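Long-range contacts in Rod shape-determining protein (MreC) (Helicobacter pylori, PDB 5LP5), which binds penicillin-binding protein 2 and so probably helps organise the wall-synthesis machinery that determines rod shape: residues C[124-135]-C[237-248]; C[159-169]-C[180-189]. All coordinates share one frame; numbering follows the deposited sequence.

Interaction 1: residues C[124-135]-C[237-248]; sequences KIYGLVSHNQAI and LLRHVFLSDVKN
The ring of Y126 is covered on one face by L243, whose CD2 sits toward the rim, while L243 CD1 touches Y126 CB at 3.5 Å. The opposite face is flanked by CG of K124, so the ring lies between an aliphatic branch from the other strand and a lysine stem from its own. Its edge runs along S244 O and D245, and the D245 carboxylate, turned 80° from the ring, lies alongside it. Y126 OH reaches past this pair to the backbone N of E121.

K124 leaves with CG opposite the backbone N (chi1 -172°) and stays extended, which carries its ammonium across the end of the partner strand. K124 NZ forms a salt bridge with D245 OD1 (2.9 Å), met on the syn side, and also bonds V246 O from above that carbonyl's plane. D245 OD2 has a weaker partner in K247.

Further along the strands, V129 and F242 form a hydrogen-bonded antiparallel pair, with F242 N to V129 O at 2.9 Å and almost straight. G127 and S244 make the next such pair, and its G127 N to S244 O bond is weak. L128 CD2 fits between V241 CG1 and L243 CD1 on the inward face, while I135 CD1 approaches V241 and L238.

At the far end S130 OG donates to L237 O (2.9 Å), from above that carbonyl's plane, and accepts a bond from H131 ND1, with OG lying in the plane of the imidazole. L237 CD1 rests over the imidazole face as a CH-pi contact, 4.0 Å from the centroid.

Strand 241-246, also bonded to T98 of strand 93-103, thereby completes the first barrel, with apolar packing along its middle and polar fastenings at both ends; K124, with a weaker contribution from K247, probably helps keep D245 ionised.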
loop_
_atom_site.group_PDB
_atom_site.type_symbol
_atom_site.label_atom_id
_atom_site.label_comp_id
_atom_site.label_asym_id
_atom_site.label_seq_id
_atom_site.Cartn_x
_atom_site.Cartn_y
_atom_site.Cartn_z
ATOM N N LYS C 124 11.352 31.542 -3.748
ATOM C CA LYS C 124 12.009 30.459 -3.050
ATOM C C LYS C 124 11.437 30.420 -1.653
ATOM O O LYS C 124 11.237 31.475 -1.038
ATOM C CB LYS C 124 13.511 30.671 -2.983
ATOM C CG LYS C 124 14.250 29.464 -2.426
ATOM C CD LYS C 124 15.730 29.741 -2.246
ATOM C CE LYS C 124 16.393 28.583 -1.524
ATOM N NZ LYS C 124 17.826 28.769 -1.336
ATOM N N ILE C 125 11.161 29.219 -1.165
ATOM C CA ILE C 125 10.602 29.053 0.164
ATOM C C ILE C 125 11.701 28.845 1.204
ATOM O O ILE C 125 12.429 27.853 1.156
ATOM C CB ILE C 125 9.664 27.842 0.220
ATOM C CG1 ILE C 125 8.520 27.996 -0.770
ATOM C CG2 ILE C 125 9.122 27.658 1.621
ATOM C CD1 ILE C 125 7.905 26.673 -1.168
ATOM N N TYR C 126 11.800 29.779 2.143
ATOM C CA TYR C 126 12.793 29.745 3.206
ATOM C C TYR C 126 12.167 29.272 4.501
ATOM O O TYR C 126 10.970 29.370 4.674
ATOM C CB TYR C 126 13.396 31.143 3.408
ATOM C CG TYR C 126 14.143 31.669 2.204
ATOM C CD1 TYR C 126 15.440 31.256 1.930
ATOM C CD2 TYR C 126 13.545 32.556 1.318
ATOM C CE1 TYR C 126 16.125 31.723 0.816
ATOM C CE2 TYR C 126 14.226 33.031 0.207
ATOM C CZ TYR C 126 15.518 32.611 -0.043
ATOM O OH TYR C 126 16.219 33.055 -1.138
ATOM N N GLY C 127 12.989 28.742 5.396
ATOM C CA GLY C 127 12.523 28.301 6.710
ATOM C C GLY C 127 12.745 29.397 7.730
ATOM O O GLY C 127 13.668 30.192 7.603
ATOM N N LEU C 128 11.875 29.445 8.734
ATOM C CA LEU C 128 12.009 30.357 9.873
ATOM C C LEU C 128 12.254 29.593 11.175
ATOM O O LEU C 128 11.553 28.639 11.494
ATOM C CB LEU C 128 10.773 31.242 10.025
ATOM C CG LEU C 128 10.531 32.303 8.918
ATOM C CD1 LEU C 128 9.235 33.054 9.166
ATOM C CD2 LEU C 128 11.718 33.254 8.878
ATOM N N VAL C 129 13.259 30.040 11.921
ATOM C CA VAL C 129 13.694 29.406 13.156
ATOM C C VAL C 129 13.776 30.478 14.231
ATOM O O VAL C 129 14.231 31.582 13.951
ATOM C CB VAL C 129 15.098 28.778 12.956
ATOM C CG1 VAL C 129 15.633 28.163 14.237
ATOM C CG2 VAL C 129 15.032 27.712 11.889
ATOM N N SER C 130 13.339 30.151 15.453
ATOM C CA SER C 130 13.531 31.054 16.574
ATOM C C SER C 130 14.385 30.456 17.683
ATOM O O SER C 130 15.621 30.554 17.641
ATOM C CB SER C 130 12.235 31.656 17.095
ATOM O OG SER C 130 12.525 32.750 17.964
ATOM N N HIS C 131 13.778 29.879 18.696
ATOM C CA HIS C 131 14.585 29.454 19.840
ATOM C C HIS C 131 14.959 28.018 19.595
ATOM O O HIS C 131 14.450 27.118 20.247
ATOM C CB HIS C 131 13.825 29.642 21.148
ATOM C CG HIS C 131 13.740 31.068 21.591
ATOM N ND1 HIS C 131 13.356 32.094 20.752
ATOM C CD2 HIS C 131 13.984 31.639 22.797
ATOM C CE1 HIS C 131 13.385 33.236 21.419
ATOM N NE2 HIS C 131 13.763 32.989 22.663
ATOM N N ASN C 132 15.837 27.830 18.614
ATOM C CA ASN C 132 16.217 26.516 18.103
ATOM C C ASN C 132 15.039 25.632 17.745
ATOM O O ASN C 132 15.064 24.421 17.994
ATOM C CB ASN C 132 17.135 25.830 19.090
ATOM C CG ASN C 132 18.581 26.161 18.840
ATOM O OD1 ASN C 132 19.050 26.042 17.684
ATOM N ND2 ASN C 132 19.314 26.544 19.909
ATOM N N GLN C 133 14.039 26.263 17.130
ATOM C CA GLN C 133 12.773 25.618 16.781
ATOM C C GLN C 133 12.245 26.131 15.424
ATOM O O GLN C 133 12.478 27.265 15.064
ATOM C CB GLN C 133 11.737 25.842 17.907
ATOM C CG GLN C 133 10.431 25.102 17.737
ATOM C CD GLN C 133 9.509 25.199 18.959
ATOM O OE1 GLN C 133 8.372 24.670 18.939
ATOM N NE2 GLN C 133 10.004 25.816 20.042
ATOM N N ALA C 134 11.530 25.287 14.676
ATOM C CA ALA C 134 10.858 25.723 13.459
ATOM C C ALA C 134 9.546 26.425 13.802
ATOM O O ALA C 134 8.654 25.821 14.459
ATOM C CB ALA C 134 10.612 24.541 12.546
ATOM N N ILE C 135 9.414 27.681 13.365
ATOM C CA ILE C 135 8.169 28.468 13.547
ATOM C C ILE C 135 7.341 28.625 12.282
ATOM O O ILE C 135 6.163 28.936 12.364
ATOM C CB ILE C 135 8.420 29.877 14.138
ATOM C CG1 ILE C 135 9.267 30.752 13.184
ATOM C CG2 ILE C 135 9.101 29.753 15.485
ATOM C CD1 ILE C 135 9.364 32.210 13.610
ATOM N N LEU C 237 8.905 33.699 20.787
ATOM C CA LEU C 237 9.624 33.176 19.623
ATOM C C LEU C 237 9.408 33.956 18.335
ATOM O O LEU C 237 9.852 33.505 17.281
ATOM C CB LEU C 237 9.252 31.699 19.390
ATOM C CG LEU C 237 10.111 30.673 20.154
ATOM C CD1 LEU C 237 9.876 30.724 21.649
ATOM C CD2 LEU C 237 9.859 29.265 19.631
ATOM N N LEU C 238 8.698 35.082 18.387
ATOM C CA LEU C 238 8.568 35.918 17.208
ATOM C C LEU C 238 9.661 36.976 17.194
ATOM O O LEU C 238 9.859 37.675 16.203
ATOM C CB LEU C 238 7.148 36.462 17.074
ATOM C CG LEU C 238 6.170 35.448 16.446
ATOM C CD1 LEU C 238 4.738 35.967 16.399
ATOM C CD2 LEU C 238 6.583 35.026 15.039
ATOM N N ARG C 239 10.402 37.075 18.295
ATOM C CA ARG C 239 11.658 37.826 18.295
ATOM C C ARG C 239 12.832 36.859 18.269
ATOM O O ARG C 239 12.693 35.689 18.608
ATOM C CB ARG C 239 11.726 38.784 19.480
ATOM C CG ARG C 239 10.733 39.940 19.311
ATOM C CD ARG C 239 10.802 40.999 20.389
ATOM N NE ARG C 239 10.865 40.444 21.752
ATOM C CZ ARG C 239 9.821 40.153 22.535
ATOM N NH1 ARG C 239 8.574 40.323 22.117
ATOM N NH2 ARG C 239 10.041 39.672 23.752
ATOM N N HIS C 240 13.985 37.365 17.836
ATOM C CA HIS C 240 15.210 36.570 17.674
ATOM C C HIS C 240 15.090 35.518 16.572
ATOM O O HIS C 240 15.421 34.354 16.798
ATOM C CB HIS C 240 15.622 35.908 18.989
ATOM C CG HIS C 240 15.928 36.877 20.089
ATOM N ND1 HIS C 240 16.913 37.842 19.984
ATOM C CD2 HIS C 240 15.402 37.008 21.333
ATOM C CE1 HIS C 240 16.959 38.544 21.103
ATOM N NE2 HIS C 240 16.056 38.058 21.938
ATOM N N VAL C 241 14.626 35.948 15.393
ATOM C CA VAL C 241 14.257 35.042 14.316
ATOM C C VAL C 241 15.318 35.001 13.232
ATOM O O VAL C 241 15.828 36.043 12.831
ATOM C CB VAL C 241 12.915 35.430 13.680
ATOM C CG1 VAL C 241 12.591 34.530 12.490
ATOM C CG2 VAL C 241 11.803 35.382 14.719
ATOM N N PHE C 242 15.631 33.787 12.776
ATOM C CA PHE C 242 16.625 33.554 11.734
ATOM C C PHE C 242 15.984 32.909 10.497
ATOM O O PHE C 242 15.161 32.012 10.611
ATOM C CB PHE C 242 17.718 32.633 12.278
ATOM C CG PHE C 242 18.565 33.259 13.342
ATOM C CD1 PHE C 242 19.726 33.928 13.009
ATOM C CD2 PHE C 242 18.235 33.142 14.672
ATOM C CE1 PHE C 242 20.524 34.501 13.984
ATOM C CE2 PHE C 242 19.026 33.718 15.663
ATOM C CZ PHE C 242 20.172 34.397 15.315
ATOM N N LEU C 243 16.407 33.344 9.320
ATOM C CA LEU C 243 15.932 32.794 8.055
ATOM C C LEU C 243 16.827 31.672 7.602
ATOM O O LEU C 243 18.054 31.809 7.578
ATOM C CB LEU C 243 15.948 33.883 6.987
ATOM C CG LEU C 243 15.281 33.568 5.654
ATOM C CD1 LEU C 243 13.771 33.680 5.743
ATOM C CD2 LEU C 243 15.731 34.604 4.631
ATOM N N SER C 244 16.232 30.561 7.197
ATOM C CA SER C 244 17.008 29.390 6.780
ATOM C C SER C 244 17.153 29.286 5.275
ATOM O O SER C 244 16.189 28.970 4.599
ATOM C CB SER C 244 16.353 28.119 7.295
ATOM O OG SER C 244 16.983 27.005 6.697
ATOM N N ASP C 245 18.369 29.526 4.775
ATOM C CA ASP C 245 18.676 29.516 3.341
ATOM C C ASP C 245 19.532 28.290 2.993
ATOM O O ASP C 245 20.742 28.293 3.253
ATOM C CB ASP C 245 19.406 30.815 2.963
ATOM C CG ASP C 245 19.646 30.955 1.430
ATOM O OD1 ASP C 245 19.444 30.021 0.671
ATOM O OD2 ASP C 245 20.036 32.006 0.938
ATOM N N VAL C 246 18.912 27.263 2.409
ATOM C CA VAL C 246 19.622 26.025 2.022
ATOM C C VAL C 246 20.028 26.147 0.563
ATOM O O VAL C 246 19.174 26.364 -0.284
ATOM C CB VAL C 246 18.707 24.791 2.168
ATOM C CG1 VAL C 246 19.365 23.560 1.599
ATOM C CG2 VAL C 246 18.330 24.542 3.621
ATOM N N LYS C 247 21.323 26.037 0.304
ATOM C CA LYS C 247 21.865 26.391 -0.995
ATOM C C LYS C 247 21.260 25.473 -2.063
ATOM O O LYS C 247 21.303 24.243 -1.937
ATOM C CB LYS C 247 23.413 26.393 -0.974
ATOM C CG LYS C 247 24.011 27.573 -0.185
ATOM C CD LYS C 247 23.707 28.946 -0.822
ATOM C CE LYS C 247 23.278 30.014 0.196
ATOM N NZ LYS C 247 22.981 31.332 -0.450
ATOM N N ASN C 248 20.641 26.081 -3.082
ATOM C CA ASN C 248 19.804 25.328 -4.019
ATOM C C ASN C 248 20.651 24.762 -5.125
ATOM O O ASN C 248 21.866 24.692 -4.984
ATOM C CB ASN C 248 18.590 26.142 -4.541
ATOM C CG ASN C 248 18.933 27.568 -4.942
ATOM O OD1 ASN C 248 20.080 27.998 -4.856
ATOM N ND2 ASN C 248 17.918 28.310 -5.384
#

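Interaction 2: residues C[159-169]-C[180-189]; sequences VMIGQNQVLGF and VDFIVPSAEI
Strand 180-183 runs antiparallel to strand 166-169, their axes 122° apart, and F169 and D181 form a hydrogen-bonded pair through two backbone bonds, F169 N to D181 O (2.9 Å) and D181 N to F169 O (2.8 Å). Strand 159-161 continues the meander through the type I turn G162-Q165, where Q165 and V166 together face I161 in a G1 beta bulge.

Apolar branches from the two outer strands meet over one side of the middle strand, 166-169. V159 and V180 meet tip to tip, CG2 to CG2 at 3.7 Å. With CG1 opposite the backbone N (chi1 180°), V180 also lays that methyl against the bare CA of G168. I161 slides past V180 in the reverse direction and crosses I183 at about a right angle, CD1 to CD1 at 3.9 Å; its other branch, CG2, approaches CG2 of I189. V166 CG1 is held between I183 CG2 (3.5 Å) and A187 CB, which joins the bulge to the turn V184-A187.

Further out, a water donates to both N164 OD1 and E188 O, bridging the two loops. At the other end F169 CD2 meets the edge of the F182 ring, the two side chains crossing nearly perpendicularly. Both phenylalanines belong to the interface with penicillin-binding protein 2: F169 stacks on Y134 of that chain, and F182 O bonds its Y127 OH.

Such a three-strand antiparallel meander, here 158-161, 166-172 and 178-183, opens the six-stranded barrel characteristic of the chymotrypsin-like fold, and in this complex one of its faces serves as a docking surface for the partner enzyme.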
loop_
_atom_site.group_PDB
_atom_site.type_symbol
_atom_site.label_atom_id
_atom_site.label_comp_id
_atom_site.label_asym_id
_atom_site.label_seq_id
_atom_site.Cartn_x
_atom_site.Cartn_y
_atom_site.Cartn_z
ATOM N N VAL C 159 9.229 16.951 7.657
ATOM C CA VAL C 159 9.719 16.578 8.989
ATOM C C VAL C 159 9.931 15.062 9.122
ATOM O O VAL C 159 9.467 14.280 8.279
ATOM C CB VAL C 159 8.771 17.058 10.087
ATOM C CG1 VAL C 159 8.684 18.574 10.063
ATOM C CG2 VAL C 159 7.396 16.408 9.960
ATOM N N MET C 160 10.652 14.663 10.165
ATOM C CA MET C 160 10.891 13.245 10.481
ATOM C C MET C 160 10.671 12.946 11.964
ATOM O O MET C 160 11.020 13.734 12.828
ATOM C CB MET C 160 12.306 12.821 10.074
ATOM C CG MET C 160 13.426 13.617 10.739
ATOM S SD MET C 160 14.981 13.217 9.948
ATOM C CE MET C 160 16.105 14.173 10.955
ATOM N N ILE C 161 10.107 11.784 12.249
ATOM C CA ILE C 161 9.636 11.435 13.586
ATOM C C ILE C 161 10.465 10.315 14.210
ATOM O O ILE C 161 10.742 9.294 13.571
ATOM C CB ILE C 161 8.170 10.988 13.539
ATOM C CG1 ILE C 161 7.305 12.126 13.007
ATOM C CG2 ILE C 161 7.677 10.583 14.920
ATOM C CD1 ILE C 161 5.870 11.754 12.677
ATOM N N GLY C 162 10.850 10.504 15.469
ATOM C CA GLY C 162 11.531 9.453 16.214
ATOM C C GLY C 162 12.901 9.066 15.643
ATOM O O GLY C 162 13.411 9.705 14.746
ATOM N N GLN C 163 13.486 8.003 16.168
ATOM C CA GLN C 163 14.848 7.590 15.787
ATOM C C GLN C 163 14.909 6.864 14.465
ATOM O O GLN C 163 15.959 6.818 13.849
ATOM C CB GLN C 163 15.490 6.704 16.851
ATOM C CG GLN C 163 15.507 7.349 18.236
ATOM C CD GLN C 163 16.841 7.241 18.990
ATOM O OE1 GLN C 163 17.220 8.194 19.679
ATOM N NE2 GLN C 163 17.556 6.092 18.859
ATOM N N ASN C 164 13.799 6.281 14.025
ATOM C CA ASN C 164 13.725 5.695 12.683
ATOM C C ASN C 164 13.357 6.726 11.613
ATOM O O ASN C 164 13.150 6.374 10.448
ATOM C CB ASN C 164 12.761 4.523 12.661
ATOM C CG ASN C 164 13.240 3.385 13.544
ATOM O OD1 ASN C 164 12.481 2.850 14.362
ATOM N ND2 ASN C 164 14.513 3.018 13.407
ATOM N N GLN C 165 13.292 7.995 12.011
ATOM C CA GLN C 165 13.136 9.118 11.087
ATOM C C GLN C 165 11.971 8.912 10.130
ATOM O O GLN C 165 12.128 9.027 8.922
ATOM C CB GLN C 165 14.463 9.378 10.352
ATOM C CG GLN C 165 15.641 9.478 11.310
ATOM C CD GLN C 165 16.950 9.908 10.671
ATOM O OE1 GLN C 165 17.332 9.405 9.628
ATOM N NE2 GLN C 165 17.674 10.806 11.343
ATOM N N VAL C 166 10.804 8.601 10.685
ATOM C CA VAL C 166 9.589 8.414 9.911
ATOM C C VAL C 166 9.166 9.763 9.293
ATOM O O VAL C 166 9.073 10.781 9.983
ATOM C CB VAL C 166 8.464 7.880 10.792
ATOM C CG1 VAL C 166 7.134 7.932 10.072
ATOM C CG2 VAL C 166 8.759 6.466 11.232
ATOM N N LEU C 167 8.903 9.760 7.983
ATOM C CA LEU C 167 8.723 10.993 7.218
ATOM C C LEU C 167 7.262 11.397 7.105
ATOM O O LEU C 167 6.376 10.547 7.040
ATOM C CB LEU C 167 9.297 10.806 5.819
ATOM C CG LEU C 167 10.846 10.730 5.762
ATOM C CD1 LEU C 167 11.351 10.323 4.378
ATOM C CD2 LEU C 167 11.502 12.048 6.251
ATOM N N GLY C 168 7.018 12.697 7.103
ATOM C CA GLY C 168 5.692 13.240 6.855
ATOM C C GLY C 168 5.814 14.684 6.386
ATOM O O GLY C 168 6.930 15.187 6.186
ATOM N N PHE C 169 4.672 15.347 6.201
ATOM C CA PHE C 169 4.670 16.775 5.853
ATOM C C PHE C 169 3.810 17.587 6.784
ATOM O O PHE C 169 2.731 17.145 7.194
ATOM C CB PHE C 169 4.188 17.006 4.426
ATOM C CG PHE C 169 5.098 16.443 3.374
ATOM C CD1 PHE C 169 6.234 17.142 2.982
ATOM C CD2 PHE C 169 4.812 15.229 2.762
ATOM C CE1 PHE C 169 7.066 16.638 2.009
ATOM C CE2 PHE C 169 5.652 14.721 1.800
ATOM C CZ PHE C 169 6.777 15.432 1.418
ATOM N N VAL C 180 1.413 16.562 11.528
ATOM C CA VAL C 180 2.223 15.874 10.523
ATOM C C VAL C 180 1.313 14.940 9.739
ATOM O O VAL C 180 0.668 14.052 10.294
ATOM C CB VAL C 180 3.375 15.055 11.133
ATOM C CG1 VAL C 180 4.170 14.371 10.043
ATOM C CG2 VAL C 180 4.278 15.934 11.983
ATOM N N ASP C 181 1.285 15.142 8.442
ATOM C CA ASP C 181 0.398 14.412 7.551
ATOM C C ASP C 181 1.184 13.436 6.683
ATOM O O ASP C 181 2.409 13.548 6.561
ATOM C CB ASP C 181 -0.336 15.429 6.662
ATOM C CG ASP C 181 -1.767 15.633 7.073
ATOM O OD1 ASP C 181 -2.418 14.593 7.336
ATOM O OD2 ASP C 181 -2.226 16.809 7.123
ATOM N N PHE C 182 0.450 12.485 6.114
ATOM C CA PHE C 182 0.946 11.588 5.062
ATOM C C PHE C 182 2.029 10.588 5.466
ATOM O O PHE C 182 2.923 10.267 4.703
ATOM C CB PHE C 182 1.374 12.379 3.830
ATOM C CG PHE C 182 0.378 13.422 3.398
ATOM C CD1 PHE C 182 -0.983 13.125 3.271
ATOM C CD2 PHE C 182 0.801 14.729 3.205
ATOM C CE1 PHE C 182 -1.881 14.109 2.903
ATOM C CE2 PHE C 182 -0.091 15.715 2.800
ATOM C CZ PHE C 182 -1.434 15.403 2.651
ATOM N N ILE C 183 1.878 10.042 6.656
ATOM C CA ILE C 183 2.786 9.037 7.206
ATOM C C ILE C 183 2.347 7.628 6.804
ATOM O O ILE C 183 1.154 7.301 6.830
ATOM C CB ILE C 183 2.760 9.102 8.734
ATOM C CG1 ILE C 183 3.007 10.529 9.217
ATOM C CG2 ILE C 183 3.755 8.155 9.356
ATOM C CD1 ILE C 183 2.624 10.775 10.669
ATOM N N VAL C 184 3.309 6.783 6.475
ATOM C CA VAL C 184 2.986 5.405 6.074
ATOM C C VAL C 184 2.268 4.672 7.195
ATOM O O VAL C 184 2.635 4.794 8.338
ATOM C CB VAL C 184 4.242 4.597 5.626
ATOM C CG1 VAL C 184 4.921 5.241 4.436
ATOM C CG2 VAL C 184 5.257 4.510 6.727
ATOM N N PRO C 185 1.236 3.896 6.872
ATOM C CA PRO C 185 0.443 3.262 7.925
ATOM C C PRO C 185 1.204 2.202 8.727
ATOM O O PRO C 185 0.845 1.923 9.872
ATOM C CB PRO C 185 -0.727 2.613 7.158
ATOM C CG PRO C 185 -0.667 3.188 5.790
ATOM C CD PRO C 185 0.781 3.485 5.540
ATOM N N SER C 186 2.258 1.637 8.152
ATOM C CA SER C 186 3.012 0.598 8.842
ATOM C C SER C 186 4.037 1.141 9.824
ATOM O O SER C 186 4.665 0.355 10.517
ATOM C CB SER C 186 3.733 -0.292 7.828
ATOM O OG SER C 186 4.722 0.429 7.115
ATOM N N ALA C 187 4.196 2.464 9.884
ATOM C CA ALA C 187 5.250 3.101 10.682
ATOM C C ALA C 187 4.940 3.095 12.157
ATOM O O ALA C 187 3.788 3.227 12.567
ATOM C CB ALA C 187 5.472 4.533 10.245
ATOM N N GLU C 188 6.000 2.954 12.955
ATOM C CA GLU C 188 5.867 2.813 14.397
ATOM C C GLU C 188 6.150 4.147 15.045
ATOM O O GLU C 188 7.296 4.587 15.105
ATOM C CB GLU C 188 6.811 1.744 14.918
ATOM C CG GLU C 188 6.302 0.344 14.658
ATOM C CD GLU C 188 7.237 -0.718 15.172
ATOM O OE1 GLU C 188 8.472 -0.510 15.127
ATOM O OE2 GLU C 188 6.725 -1.773 15.617
ATOM N N ILE C 189 5.083 4.787 15.512
ATOM C CA ILE C 189 5.179 6.071 16.208
ATOM C C ILE C 189 4.649 5.945 17.625
ATOM O O ILE C 189 3.723 5.194 17.863
ATOM C CB ILE C 189 4.315 7.130 15.512
ATOM C CG1 ILE C 189 4.660 7.270 14.043
ATOM C CG2 ILE C 189 4.451 8.474 16.212
ATOM C CD1 ILE C 189 3.627 8.110 13.325
HETATM O O HOH W 1 9.936 4.265 14.767
#

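Overall arrangement
Followed from the N terminus, the chain first builds most of one barrel, in which 124-135 supplies strand 125-129 and the start of 134-141. It then passes into a second barrel, where interaction 2 closes a short loop between 159-169 and 180-189. Only after strands 194-197, 209-218 and 223-228 does it return to the first barrel, and 237-248 closes the long loop of interaction 1. Interaction 2 is therefore nested inside that loop, about 22 Å away centre to centre and not touching it. Together they illustrate how a final strand can seal an early barrel while a local hairpin organises the inserted one.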